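Local coordinates for 2S Albumin protein (Dolichos, PDB 6IX1), which probably serves as a seed storage albumin, built as a four-bladed beta-propeller of the hemopexin family, at residues A[23-28]-A[217-222]; A[17-22]-A[43-48]; A[101-106]-A[113-118]; A[55-60]-A[73-78]; A[160-165]-A[203-208]. All blocks are in the same frame, centred on the assembly; numbering follows the deposited sequence.

Interaction 1 (A[23-28]-A[217-222])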
# COMPACT_ATOMS: atom_id res chain seq x y z
N LYS A 23 5.40 -2.08 13.41
CA LYS A 23 5.73 -3.50 13.18
C LYS A 23 5.23 -3.95 11.84
O LYS A 23 4.52 -3.21 11.11
CB LYS A 23 5.10 -4.34 14.27
CG LYS A 23 5.66 -4.01 15.66
CD LYS A 23 5.05 -4.74 16.83
CE LYS A 23 5.44 -4.12 18.17
NZ LYS A 23 4.69 -2.86 18.40
N TYR A 24 5.62 -5.13 11.41
CA TYR A 24 5.14 -5.67 10.12
C TYR A 24 5.13 -7.19 10.15
O TYR A 24 5.72 -7.81 11.06
CB TYR A 24 6.03 -5.17 8.97
CG TYR A 24 7.34 -5.89 8.84
CD1 TYR A 24 8.37 -5.67 9.68
CD2 TYR A 24 7.51 -6.86 7.85
CE1 TYR A 24 9.53 -6.46 9.63
CE2 TYR A 24 8.67 -7.59 7.74
CZ TYR A 24 9.72 -7.35 8.61
OH TYR A 24 10.86 -8.08 8.54
N VAL A 25 4.45 -7.78 9.18
CA VAL A 25 4.49 -9.21 8.82
C VAL A 25 4.72 -9.32 7.34
O VAL A 25 4.44 -8.39 6.55
CB VAL A 25 3.28 -10.04 9.24
CG1 VAL A 25 3.22 -10.18 10.76
CG2 VAL A 25 2.03 -9.53 8.64
N ARG A 26 5.26 -10.43 6.92
CA ARG A 26 5.34 -10.83 5.52
C ARG A 26 4.47 -12.08 5.40
O ARG A 26 4.64 -13.02 6.21
CB ARG A 26 6.78 -11.11 5.10
CG ARG A 26 6.87 -11.55 3.67
CD ARG A 26 8.33 -11.53 3.24
NE ARG A 26 9.17 -12.29 4.16
CZ ARG A 26 9.57 -13.52 4.09
NH1 ARG A 26 9.50 -14.19 3.01
NH2 ARG A 26 10.19 -13.96 5.15
N VAL A 27 3.53 -12.13 4.48
CA VAL A 27 2.55 -13.20 4.32
C VAL A 27 2.64 -13.80 2.92
O VAL A 27 2.80 -13.01 1.93
CB VAL A 27 1.14 -12.59 4.61
CG1 VAL A 27 0.03 -13.59 4.28
CG2 VAL A 27 0.98 -12.12 6.05
N TYR A 28 2.49 -15.11 2.85
CA TYR A 28 2.37 -15.87 1.61
C TYR A 28 0.88 -16.04 1.40
O TYR A 28 0.22 -16.80 2.15
CB TYR A 28 3.09 -17.21 1.82
CG TYR A 28 3.39 -18.02 0.59
CD1 TYR A 28 3.85 -17.43 -0.56
CD2 TYR A 28 3.49 -19.42 0.69
CE1 TYR A 28 4.35 -18.17 -1.60
CE2 TYR A 28 3.90 -20.16 -0.39
CZ TYR A 28 4.42 -19.55 -1.50
OH TYR A 28 4.85 -20.34 -2.57
N PRO A 217 -7.46 -15.11 8.03
CA PRO A 217 -7.43 -15.55 9.40
C PRO A 217 -6.05 -15.78 10.03
O PRO A 217 -5.92 -15.82 11.24
CB PRO A 217 -8.28 -16.80 9.42
CG PRO A 217 -8.22 -17.29 7.98
CD PRO A 217 -8.19 -16.02 7.14
N CYS A 218 -5.03 -15.84 9.19
CA CYS A 218 -3.67 -16.03 9.72
C CYS A 218 -3.24 -14.80 10.53
O CYS A 218 -2.25 -14.90 11.25
CB CYS A 218 -2.62 -16.40 8.65
SG CYS A 218 -2.18 -14.99 7.55
N LEU A 219 -3.96 -13.68 10.39
CA LEU A 219 -3.65 -12.45 11.12
C LEU A 219 -4.40 -12.34 12.44
O LEU A 219 -4.19 -11.34 13.10
CB LEU A 219 -3.97 -11.26 10.25
CG LEU A 219 -3.20 -11.20 8.92
CD1 LEU A 219 -3.64 -9.97 8.19
CD2 LEU A 219 -1.67 -11.27 9.09
N ARG A 220 -5.18 -13.36 12.79
CA ARG A 220 -6.09 -13.20 13.94
C ARG A 220 -5.39 -13.11 15.31
O ARG A 220 -6.04 -12.63 16.27
CB ARG A 220 -7.13 -14.30 13.96
CG ARG A 220 -6.61 -15.67 14.32
CD ARG A 220 -7.63 -16.73 14.07
NE ARG A 220 -7.17 -18.03 14.53
CZ ARG A 220 -6.30 -18.74 13.85
NH1 ARG A 220 -5.78 -18.29 12.71
NH2 ARG A 220 -5.95 -19.94 14.30
N ASP A 221 -4.14 -13.47 15.45
CA ASP A 221 -3.42 -13.37 16.73
C ASP A 221 -2.66 -12.06 16.85
O ASP A 221 -2.10 -11.76 17.93
CB ASP A 221 -2.51 -14.58 16.97
CG ASP A 221 -3.39 -15.81 17.17
OD1 ASP A 221 -4.47 -15.71 17.78
OD2 ASP A 221 -2.93 -16.85 16.73
N ILE A 222 -2.58 -11.30 15.75
CA ILE A 222 -1.82 -10.02 15.76
C ILE A 222 -2.71 -8.79 15.57
O ILE A 222 -2.21 -7.72 15.84
CB ILE A 222 -0.57 -10.11 14.85
CG1 ILE A 222 -0.93 -10.28 13.39
CG2 ILE A 222 0.35 -11.19 15.33
CD1 ILE A 222 0.28 -10.12 12.49
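Val25 and Ile222 meet tip to tip, and this is where the contact is tightest: Val25 CG1 and Ile222 CD1 stand only 3.4 Å apart, closer than methyl groups usually come. Ile222 gets there because CG1 sits between its backbone N and carbonyl carbon (chi1 65°) and the chain then runs straight on through chi2 to CD1. The middle of the contact is easier. Leu219 CD2 comes obliquely over the strand and rests against two methyls, Val25 CG2 and Val27 CG2, each at 4.1 Å. At the other end Cys218 SG rests against Val27 CG1 at 4.2 Å, an ordinary contact distance. Solvent lies on the far side of the 217-222 loop, where Arg220 and Asp221 are exposed. There Arg220 folds back so that NH1 donates to Pro217 O at 2.9 Å; that oxygen also takes the backbone N of Arg220, from the opposite face of its carbonyl plane. The loop follows helix 212-215 near the C terminus, and Trp216 also touches Val27. Strand 23-28 is an inner strand of the first blade, bonded through its backbone to strand 15-20 and strand 37-44 on its two flanks.

Interaction 2 (A[17-22]-A[43-48])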
# COMPACT_ATOMS: atom_id res chain seq x y z
N TYR A 17 3.86 -7.56 2.14
CA TYR A 17 4.26 -6.95 3.40
C TYR A 17 3.11 -6.09 3.94
O TYR A 17 2.57 -5.27 3.20
CB TYR A 17 5.49 -6.06 3.19
CG TYR A 17 6.76 -6.79 2.84
CD1 TYR A 17 7.03 -7.08 1.53
CD2 TYR A 17 7.68 -7.24 3.79
CE1 TYR A 17 8.16 -7.76 1.13
CE2 TYR A 17 8.83 -7.90 3.40
CZ TYR A 17 9.06 -8.21 2.06
OH TYR A 17 10.15 -8.90 1.61
N PHE A 18 2.75 -6.31 5.18
CA PHE A 18 1.74 -5.54 5.90
C PHE A 18 2.39 -4.82 7.06
O PHE A 18 3.05 -5.47 7.86
CB PHE A 18 0.61 -6.38 6.46
CG PHE A 18 -0.28 -7.07 5.47
CD1 PHE A 18 -0.86 -6.40 4.46
CD2 PHE A 18 -0.61 -8.40 5.59
CE1 PHE A 18 -1.72 -7.01 3.58
CE2 PHE A 18 -1.52 -9.01 4.76
CZ PHE A 18 -2.07 -8.30 3.73
N PHE A 19 2.15 -3.50 7.13
CA PHE A 19 2.66 -2.67 8.24
C PHE A 19 1.53 -2.28 9.18
O PHE A 19 0.42 -1.90 8.73
CB PHE A 19 3.34 -1.40 7.67
CG PHE A 19 4.50 -1.81 6.80
CD1 PHE A 19 5.73 -2.06 7.35
CD2 PHE A 19 4.32 -2.01 5.48
CE1 PHE A 19 6.77 -2.54 6.56
CE2 PHE A 19 5.36 -2.48 4.69
CZ PHE A 19 6.57 -2.74 5.24
N GLU A 20 1.79 -2.43 10.47
CA GLU A 20 0.84 -2.17 11.57
C GLU A 20 1.63 -1.42 12.63
O GLU A 20 2.46 -2.01 13.33
CB GLU A 20 0.24 -3.47 12.07
CG GLU A 20 -0.22 -4.35 10.93
CD GLU A 20 0.22 -5.81 11.05
OE1 GLU A 20 -0.61 -6.36 11.27
OE2 GLU A 20 1.45 -6.26 10.99
N CYS A 21 1.41 -0.12 12.68
CA CYS A 21 2.15 0.76 13.58
C CYS A 21 3.63 0.61 13.23
O CYS A 21 4.03 0.78 12.09
CB CYS A 21 1.80 0.56 15.05
SG CYS A 21 0.04 0.81 15.26
N ASN A 22 4.42 0.36 14.24
CA ASN A 22 5.89 0.19 14.13
C ASN A 22 6.32 -1.23 13.81
O ASN A 22 7.57 -1.47 13.86
CB ASN A 22 6.61 0.69 15.38
CG ASN A 22 6.22 -0.09 16.63
OD1 ASN A 22 5.20 -0.78 16.64
ND2 ASN A 22 6.94 0.09 17.71
N ARG A 43 7.17 -8.33 13.63
CA ARG A 43 8.57 -7.88 13.84
C ARG A 43 8.57 -6.39 13.78
O ARG A 43 7.89 -5.82 12.92
CB ARG A 43 9.53 -8.51 12.78
CG ARG A 43 11.00 -8.24 12.87
CD ARG A 43 11.64 -9.13 11.82
NE ARG A 43 13.09 -9.16 11.86
CZ ARG A 43 13.86 -9.63 10.90
NH1 ARG A 43 13.34 -10.05 9.76
NH2 ARG A 43 15.17 -9.57 11.05
N LEU A 44 9.44 -5.77 14.52
CA LEU A 44 9.61 -4.31 14.37
C LEU A 44 10.13 -4.07 12.97
O LEU A 44 11.03 -4.74 12.42
CB LEU A 44 10.64 -3.77 15.37
CG LEU A 44 10.22 -3.72 16.82
CD1 LEU A 44 11.44 -3.41 17.65
CD2 LEU A 44 9.20 -2.66 16.98
N ILE A 45 9.64 -2.99 12.37
CA ILE A 45 10.22 -2.46 11.10
C ILE A 45 11.72 -2.23 11.22
O ILE A 45 12.47 -2.59 10.31
CB ILE A 45 9.44 -1.22 10.66
CG1 ILE A 45 7.96 -1.52 10.36
CG2 ILE A 45 10.12 -0.47 9.54
CD1 ILE A 45 7.08 -0.31 10.35
N SER A 46 12.15 -1.65 12.32
CA SER A 46 13.59 -1.39 12.49
C SER A 46 14.41 -2.68 12.47
O SER A 46 15.58 -2.60 12.19
CB SER A 46 13.83 -0.64 13.75
OG SER A 46 13.34 -1.37 14.86
N SER A 47 13.83 -3.79 12.86
CA SER A 47 14.55 -5.09 12.85
C SER A 47 14.61 -5.65 11.43
O SER A 47 15.71 -6.04 10.93
CB SER A 47 13.84 -6.04 13.79
OG SER A 47 14.38 -7.35 13.69
N GLY A 48 13.46 -5.73 10.77
CA GLY A 48 13.36 -6.30 9.41
C GLY A 48 14.16 -5.51 8.42
O GLY A 48 14.62 -6.13 7.44
O HOH W 1 10.21 -0.33 14.21
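Asn22 O, in the turn that ends strand 15-20, takes the backbone N-H of Ile45 at 3.0 Å in a nearly straight bond (169° at the hydrogen). The donor is tilted 25° from the carbonyl plane. Leu44 is the N-cap of helix 45-48, so this bond satisfies the first amide of the helix, and the next, Ser46 N, donates to a water that lies 2.9 Å from Asn22 O. Leu44 also passes close, its CA 3.5 Å from the same oxygen in a CA-H...O contact. Among the side chains, Ile45 points at the turn. Its CG1 stands beside the backbone N (chi1 -62°) and chi2 is extended, which brings CG1 to the edge of the Phe19 ring, in its plane, and CD1 obliquely to 3.7 Å from Phe19 CD1; the two side chains cross at about a right angle. CD1 reaches on to Cys21 O at 3.7 Å. With a glycine in place of Ile45, the Phe19 ring would probably lose its aliphatic neighbour and a gap open between turn and helix start. Leu44 lays CD2 obliquely against the amide of Asn22, 3.6 Å from ND2, whose hydrogen bond goes to Glu59. The contact joins the turn between strands 15-20 and 23-28 to the junction of strand 37-44 with helix 45-48, and Phe19 is covered further by Ala6 of strand 6-9 and by Ile62.

Interaction 3 (A[101-106]-A[113-118])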
# COMPACT_ATOMS: atom_id res chain seq x y z
N THR A 101 10.87 15.02 2.37
CA THR A 101 9.42 15.27 2.35
C THR A 101 8.79 14.71 1.08
O THR A 101 9.45 14.62 0.04
CB THR A 101 9.04 16.73 2.56
OG1 THR A 101 9.52 17.43 1.41
CG2 THR A 101 9.52 17.28 3.88
N ILE A 102 7.50 14.47 1.12
CA ILE A 102 6.77 14.02 -0.10
C ILE A 102 6.97 15.02 -1.22
O ILE A 102 7.16 14.67 -2.37
CB ILE A 102 5.29 13.78 0.22
CG1 ILE A 102 5.17 12.59 1.17
CG2 ILE A 102 4.45 13.65 -1.08
CD1 ILE A 102 3.83 12.55 1.85
N ALA A 103 6.83 16.30 -0.90
CA ALA A 103 6.91 17.36 -1.93
C ALA A 103 8.30 17.44 -2.50
O ALA A 103 8.41 17.84 -3.70
CB ALA A 103 6.52 18.66 -1.32
N GLU A 104 9.34 17.13 -1.75
CA GLU A 104 10.68 17.10 -2.31
C GLU A 104 10.92 15.82 -3.13
O GLU A 104 11.57 15.88 -4.19
CB GLU A 104 11.70 17.24 -1.21
CG GLU A 104 11.80 18.63 -0.63
CD GLU A 104 12.66 18.56 0.59
OE1 GLU A 104 13.86 18.86 0.49
OE2 GLU A 104 12.11 18.22 1.70
N MET A 105 10.35 14.68 -2.73
CA MET A 105 10.51 13.42 -3.47
C MET A 105 9.78 13.52 -4.82
O MET A 105 10.26 13.01 -5.80
CB MET A 105 10.00 12.25 -2.64
CG MET A 105 10.34 10.95 -3.25
SD MET A 105 12.08 10.52 -3.26
CE MET A 105 12.20 9.88 -1.58
N PHE A 106 8.58 14.10 -4.77
CA PHE A 106 7.69 14.17 -5.93
C PHE A 106 7.23 15.61 -6.05
O PHE A 106 6.12 15.96 -5.58
CB PHE A 106 6.48 13.26 -5.79
CG PHE A 106 6.80 11.81 -5.53
CD1 PHE A 106 7.20 10.97 -6.55
CD2 PHE A 106 6.71 11.31 -4.24
CE1 PHE A 106 7.56 9.65 -6.26
CE2 PHE A 106 7.00 9.95 -3.98
CZ PHE A 106 7.38 9.13 -4.99
N VAL A 113 -3.10 17.85 -2.28
CA VAL A 113 -3.62 17.11 -1.10
C VAL A 113 -2.64 16.04 -0.58
O VAL A 113 -2.75 15.63 0.61
CB VAL A 113 -4.97 16.46 -1.39
CG1 VAL A 113 -6.03 17.54 -1.62
CG2 VAL A 113 -4.87 15.41 -2.48
N PHE A 114 -1.67 15.64 -1.36
CA PHE A 114 -0.75 14.56 -0.99
C PHE A 114 0.46 15.09 -0.23
O PHE A 114 1.19 14.28 0.35
CB PHE A 114 -0.27 13.83 -2.23
CG PHE A 114 -1.36 13.05 -2.93
CD1 PHE A 114 -2.07 12.04 -2.35
CD2 PHE A 114 -1.80 13.48 -4.17
CE1 PHE A 114 -3.11 11.42 -3.00
CE2 PHE A 114 -2.82 12.85 -4.83
CZ PHE A 114 -3.46 11.83 -4.26
N GLU A 115 0.72 16.39 -0.24
CA GLU A 115 2.04 16.84 0.27
C GLU A 115 2.23 16.56 1.78
O GLU A 115 3.34 16.35 2.19
CB GLU A 115 2.25 18.31 -0.01
CG GLU A 115 1.49 19.31 0.78
CD GLU A 115 1.94 20.76 0.53
OE1 GLU A 115 3.00 20.98 -0.21
OE2 GLU A 115 1.25 21.63 1.05
N ASP A 116 1.17 16.55 2.58
CA ASP A 116 1.33 16.34 4.04
C ASP A 116 1.19 14.87 4.43
O ASP A 116 1.34 14.57 5.61
CB ASP A 116 0.30 17.17 4.83
CG ASP A 116 0.41 18.66 4.64
OD1 ASP A 116 1.52 19.10 4.62
OD2 ASP A 116 -0.65 19.32 4.56
N GLY A 117 0.89 14.01 3.48
CA GLY A 117 0.69 12.58 3.75
C GLY A 117 -0.12 11.97 2.67
O GLY A 117 -0.96 12.60 2.08
N ILE A 118 0.08 10.66 2.52
CA ILE A 118 -0.73 9.83 1.62
C ILE A 118 -1.39 8.75 2.46
O ILE A 118 -0.66 8.13 3.28
CB ILE A 118 0.14 9.32 0.44
CG1 ILE A 118 0.92 10.48 -0.22
CG2 ILE A 118 -0.73 8.56 -0.55
CD1 ILE A 118 1.68 10.13 -1.40
O HOH W 2 5.82 17.30 1.69
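Ile102, in the first turn of helix 102-105, pushes its side chain into the curve of the beta turn 114-117. Its CG1 branch stands beside the backbone N (chi1 -67°) and runs on extended (chi2 163°), which carries CD1 against the turn, 3.5 Å from Phe114 O and 3.7 Å from Gly117 N. The other branch, CG2, lies 3.6 Å from Phe114 O, so both arms of the isoleucine border one carbonyl. That oxygen is itself held by Gly117 N, the closing bond of a type I turn. CD1 also meets Ile118 CG1 at 4.1 Å, and both isoleucines lean on Phe76 of strand 72-77. Phe114 turns its ring the other way, toward Leu132 and Ile152 of the third blade. At the outer side Ala103 CB lies loosely beside the Glu115 carboxylate, 4.4 Å from OE1, which accepts from Asn111 N. A water links the backbones there, accepting from Ala103 N at 3.0 Å and donating to Glu115 O at 2.7 Å. The helix start is fixed by a capping box: Glu104 N donates to Thr101 OG1 and, weakly, Thr101 N donates back to Glu104 OE2; Thr101 OG1 also donates to the anti lone pair of Glu104 OE2 at 2.7 Å. This is the crossing between two blades of a hemopexin-type propeller: a short helix after the last strand of the second blade, then a loop that turns inward to strand 120-123, the first of the third.

Interaction 4 (A[55-60]-A[73-78])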
# COMPACT_ATOMS: atom_id res chain seq x y z
N THR A 55 14.65 6.10 11.88
CA THR A 55 13.86 6.99 11.00
C THR A 55 12.39 6.93 11.42
O THR A 55 11.95 6.07 12.22
CB THR A 55 13.98 6.60 9.54
OG1 THR A 55 13.22 5.41 9.35
CG2 THR A 55 15.40 6.44 9.05
N ALA A 56 11.61 7.85 10.88
CA ALA A 56 10.14 7.93 11.08
C ALA A 56 9.51 6.61 10.61
O ALA A 56 8.41 6.28 11.07
CB ALA A 56 9.62 9.10 10.33
N PHE A 57 10.15 5.99 9.62
CA PHE A 57 9.59 4.76 9.04
C PHE A 57 9.64 3.60 10.02
O PHE A 57 8.79 2.69 9.93
CB PHE A 57 10.28 4.41 7.72
CG PHE A 57 10.37 5.63 6.84
CD1 PHE A 57 9.26 6.09 6.20
CD2 PHE A 57 11.57 6.30 6.72
CE1 PHE A 57 9.31 7.25 5.46
CE2 PHE A 57 11.60 7.49 6.03
CZ PHE A 57 10.48 7.97 5.37
N ALA A 58 10.58 3.63 10.95
CA ALA A 58 10.64 2.61 12.01
C ALA A 58 9.73 3.03 13.18
O ALA A 58 8.99 2.21 13.75
CB ALA A 58 12.05 2.44 12.50
N GLU A 59 9.81 4.30 13.58
CA GLU A 59 9.06 4.82 14.73
C GLU A 59 8.59 6.21 14.35
O GLU A 59 9.43 7.08 14.24
CB GLU A 59 9.88 4.83 16.03
CG GLU A 59 10.36 3.47 16.51
CD GLU A 59 9.48 2.44 17.25
OE1 GLU A 59 8.48 2.77 18.02
OE2 GLU A 59 9.87 1.26 17.24
N PRO A 60 7.29 6.45 14.13
CA PRO A 60 6.21 5.57 14.55
C PRO A 60 5.79 4.46 13.57
O PRO A 60 5.06 3.55 13.93
CB PRO A 60 5.05 6.55 14.67
CG PRO A 60 5.32 7.58 13.59
CD PRO A 60 6.81 7.80 13.73
N ALA A 73 10.57 -0.13 -3.40
CA ALA A 73 9.30 0.40 -2.94
C ALA A 73 9.51 1.81 -2.38
O ALA A 73 10.56 2.06 -1.85
CB ALA A 73 8.72 -0.49 -1.90
N TYR A 74 8.44 2.62 -2.48
CA TYR A 74 8.37 3.84 -1.65
C TYR A 74 7.67 3.57 -0.35
O TYR A 74 6.66 2.81 -0.35
CB TYR A 74 7.68 5.00 -2.38
CG TYR A 74 8.53 5.66 -3.40
CD1 TYR A 74 9.41 6.66 -3.03
CD2 TYR A 74 8.54 5.30 -4.72
CE1 TYR A 74 10.26 7.29 -3.93
CE2 TYR A 74 9.35 5.93 -5.64
CZ TYR A 74 10.22 6.93 -5.24
OH TYR A 74 11.00 7.55 -6.17
N VAL A 75 8.18 4.14 0.72
CA VAL A 75 7.51 4.12 2.02
C VAL A 75 7.35 5.52 2.55
O VAL A 75 8.10 6.43 2.12
CB VAL A 75 8.33 3.24 2.98
CG1 VAL A 75 8.40 1.80 2.50
CG2 VAL A 75 9.76 3.71 3.25
N PHE A 76 6.36 5.70 3.38
CA PHE A 76 5.90 7.00 3.87
C PHE A 76 5.67 6.93 5.37
O PHE A 76 5.30 5.86 5.86
CB PHE A 76 4.57 7.39 3.20
CG PHE A 76 4.63 7.55 1.69
CD1 PHE A 76 4.67 6.46 0.84
CD2 PHE A 76 4.80 8.81 1.13
CE1 PHE A 76 4.81 6.60 -0.53
CE2 PHE A 76 5.00 8.92 -0.22
CZ PHE A 76 4.99 7.83 -1.07
N SER A 77 5.83 8.04 6.06
CA SER A 77 5.49 8.22 7.47
C SER A 77 5.18 9.72 7.64
O SER A 77 6.10 10.51 7.59
CB SER A 77 6.57 7.79 8.39
OG SER A 77 6.16 7.90 9.74
N GLY A 78 3.91 10.04 7.78
CA GLY A 78 3.51 11.46 7.78
C GLY A 78 3.96 12.12 6.50
O GLY A 78 3.71 11.62 5.43
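Phe57 and Ala56, in the linker that leads to strand 64-67, lie against Val75 and Ser77 of strand 72-77, within the second blade of the hemopexin-type beta-propeller. Val75 CG2 sits over one face of the Phe57 ring in a CH-pi contact, 4.3 Å from the centroid and 28° off the normal, and the two side chains slant across one another. The ring's leading atom, CE1, runs in against the strand backbone: the carbonyl carbon of Phe76 is at the edge near the ring plane, and Val75 O is 3.6 Å from CE1. Ala82 and Ile62 also touch this ring, so it is wedged among strands and loop. A serine in place of Phe57 would probably leave the Val75 methyl without its aromatic face and open a gap between the linker and the strand. The apolar packing continues at Ala56, whose CB is 3.8 Å from Ser77 CB. The polar part rests on one hydroxyl. With chi1 at -176°, Ser77 OG lies opposite its backbone N; it bonds to Gly61 O, just past Pro60, and also lies 3.1 Å from Ala56 O. Beyond this, Pro60, which follows a cis peptide bond, brings both ring carbons CG and CD to 4.0 Å from Ser77 OG.

Interaction 5 (A[160-165]-A[203-208])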
# COMPACT_ATOMS: atom_id res chain seq x y z
N PRO A 160 -16.34 4.03 -9.64
CA PRO A 160 -17.74 4.08 -9.25
C PRO A 160 -18.24 2.77 -8.65
O PRO A 160 -19.22 2.80 -7.94
CB PRO A 160 -18.50 4.45 -10.52
CG PRO A 160 -17.53 4.01 -11.61
CD PRO A 160 -16.14 4.29 -11.08
N VAL A 161 -17.53 1.64 -8.88
CA VAL A 161 -17.95 0.36 -8.29
C VAL A 161 -17.94 0.47 -6.76
O VAL A 161 -18.56 -0.34 -6.12
CB VAL A 161 -17.08 -0.78 -8.84
CG1 VAL A 161 -15.72 -0.80 -8.23
CG2 VAL A 161 -17.71 -2.16 -8.62
N LEU A 162 -17.17 1.38 -6.22
CA LEU A 162 -17.05 1.54 -4.75
C LEU A 162 -18.10 2.49 -4.15
O LEU A 162 -18.17 2.61 -2.96
CB LEU A 162 -15.67 2.09 -4.40
CG LEU A 162 -14.51 1.20 -4.80
CD1 LEU A 162 -13.20 1.90 -4.43
CD2 LEU A 162 -14.57 -0.13 -4.09
N LYS A 163 -18.92 3.09 -5.01
CA LYS A 163 -20.04 3.89 -4.49
C LYS A 163 -20.91 3.03 -3.60
O LYS A 163 -21.29 1.91 -3.90
CB LYS A 163 -20.88 4.47 -5.63
CG LYS A 163 -20.14 5.57 -6.38
CD LYS A 163 -20.91 6.10 -7.59
CE LYS A 163 -20.28 7.25 -8.29
NZ LYS A 163 -21.20 7.96 -9.12
N GLY A 164 -21.31 3.61 -2.45
CA GLY A 164 -22.15 2.95 -1.48
C GLY A 164 -21.39 2.07 -0.53
O GLY A 164 -21.99 1.24 0.19
N THR A 165 -20.07 2.03 -0.62
CA THR A 165 -19.18 1.30 0.28
C THR A 165 -18.36 2.31 1.05
O THR A 165 -18.15 3.43 0.54
CB THR A 165 -18.25 0.29 -0.41
OG1 THR A 165 -17.13 0.97 -0.99
CG2 THR A 165 -19.00 -0.59 -1.40
N ASN A 203 -14.22 -1.48 -13.40
CA ASN A 203 -13.68 -2.22 -12.28
C ASN A 203 -14.80 -3.07 -11.69
O ASN A 203 -15.96 -2.76 -11.76
CB ASN A 203 -13.13 -1.29 -11.23
CG ASN A 203 -12.38 -0.12 -11.82
OD1 ASN A 203 -11.16 -0.12 -11.88
ND2 ASN A 203 -13.13 0.88 -12.31
N THR A 204 -14.42 -4.19 -11.12
CA THR A 204 -15.40 -5.12 -10.51
C THR A 204 -14.99 -5.41 -9.07
O THR A 204 -13.83 -5.35 -8.74
CB THR A 204 -15.65 -6.36 -11.32
OG1 THR A 204 -14.38 -6.89 -11.61
CG2 THR A 204 -16.38 -5.97 -12.58
N LEU A 205 -15.98 -5.76 -8.26
CA LEU A 205 -15.69 -6.33 -6.93
C LEU A 205 -15.55 -7.81 -7.12
O LEU A 205 -16.48 -8.43 -7.70
CB LEU A 205 -16.79 -6.08 -5.90
CG LEU A 205 -17.01 -4.62 -5.68
CD1 LEU A 205 -18.00 -4.32 -4.58
CD2 LEU A 205 -15.78 -3.83 -5.38
N THR A 206 -14.53 -8.39 -6.56
CA THR A 206 -14.37 -9.86 -6.56
C THR A 206 -14.89 -10.28 -5.19
O THR A 206 -14.14 -10.05 -4.22
CB THR A 206 -12.94 -10.29 -6.87
OG1 THR A 206 -12.42 -9.65 -8.02
CG2 THR A 206 -12.86 -11.81 -6.96
N GLY A 207 -16.12 -10.81 -5.07
CA GLY A 207 -16.70 -11.11 -3.75
C GLY A 207 -17.25 -9.91 -3.02
O GLY A 207 -17.61 -8.95 -3.71
N LYS A 208 -17.22 -9.89 -1.69
CA LYS A 208 -17.95 -8.91 -0.86
C LYS A 208 -16.92 -8.09 -0.06
O LYS A 208 -15.83 -8.61 0.27
CB LYS A 208 -19.01 -9.61 0.02
CG LYS A 208 -20.01 -10.45 -0.76
CD LYS A 208 -20.27 -11.87 -0.25
CE LYS A 208 -18.97 -12.67 -0.32
NZ LYS A 208 -18.88 -13.71 -1.39
O HOH W 3 -15.60 1.24 -11.18
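Val161 stands with chi1 at 76°, which puts CG2 opposite the backbone N and turns that methyl onto the 203-205 backbone, while Leu205, with CG beside its own N (chi1 -61°) and an extended chi2, rises to meet it. The two side chains slide past each other in opposite directions, Val161 CG2 lying 3.9 Å from Leu205 CG. The same methyl rests 3.6 Å from Asn203 O, and the second one, CG1, slants across Asn203 CB at 4.0 Å. Farther along, Leu162 CD2 and Leu205 CD2 meet at 4.1 Å as their side chains cross. These contacts lay the linker after helix 155-158, on its way to strand 173-176, against the outermost strand, 204-211, of the fourth blade of the hemopexin-type propeller; Leu205 also packs on Val192 and Ile194 of strand 190-195. A water bridges the polar end, accepting from Val161 N at 3.0 Å and from Asn203 ND2 at 2.7 Å, while Asn203 OD1 takes Thr197 N, so both ends of the amide are held. A sulfate ion, probably from the crystallisation liquor, lies about 5 Å from this side chain. The linker leaves by a type II turn through Gly164, in which Leu162 O receives Thr165 N and also Thr165 OG1, the hydroxyl lying in the carbonyl plane on a lone pair at 2.8 Å.

Overall arrangement
From the N terminus, interaction 2 opens first at 17-22 and interaction 1 right after it at 23-28; interaction 2 closes at 43-48 while interaction 1 is still open, so the two cross within the first blade. Interaction 4 then closes a short loop on the second blade, about 10 Å between centres from interaction 2 and touching it. Interaction 3 follows at the passage from the second to the third blade and packs against interaction 4. Interaction 5, about 30 Å between centres from interactions 2 and 4, ties the linker between the third and fourth blades to the fourth. Only at 217-222 does interaction 1 close, enclosing 3, 4 and 5 and bringing the chain's end back to the first blade.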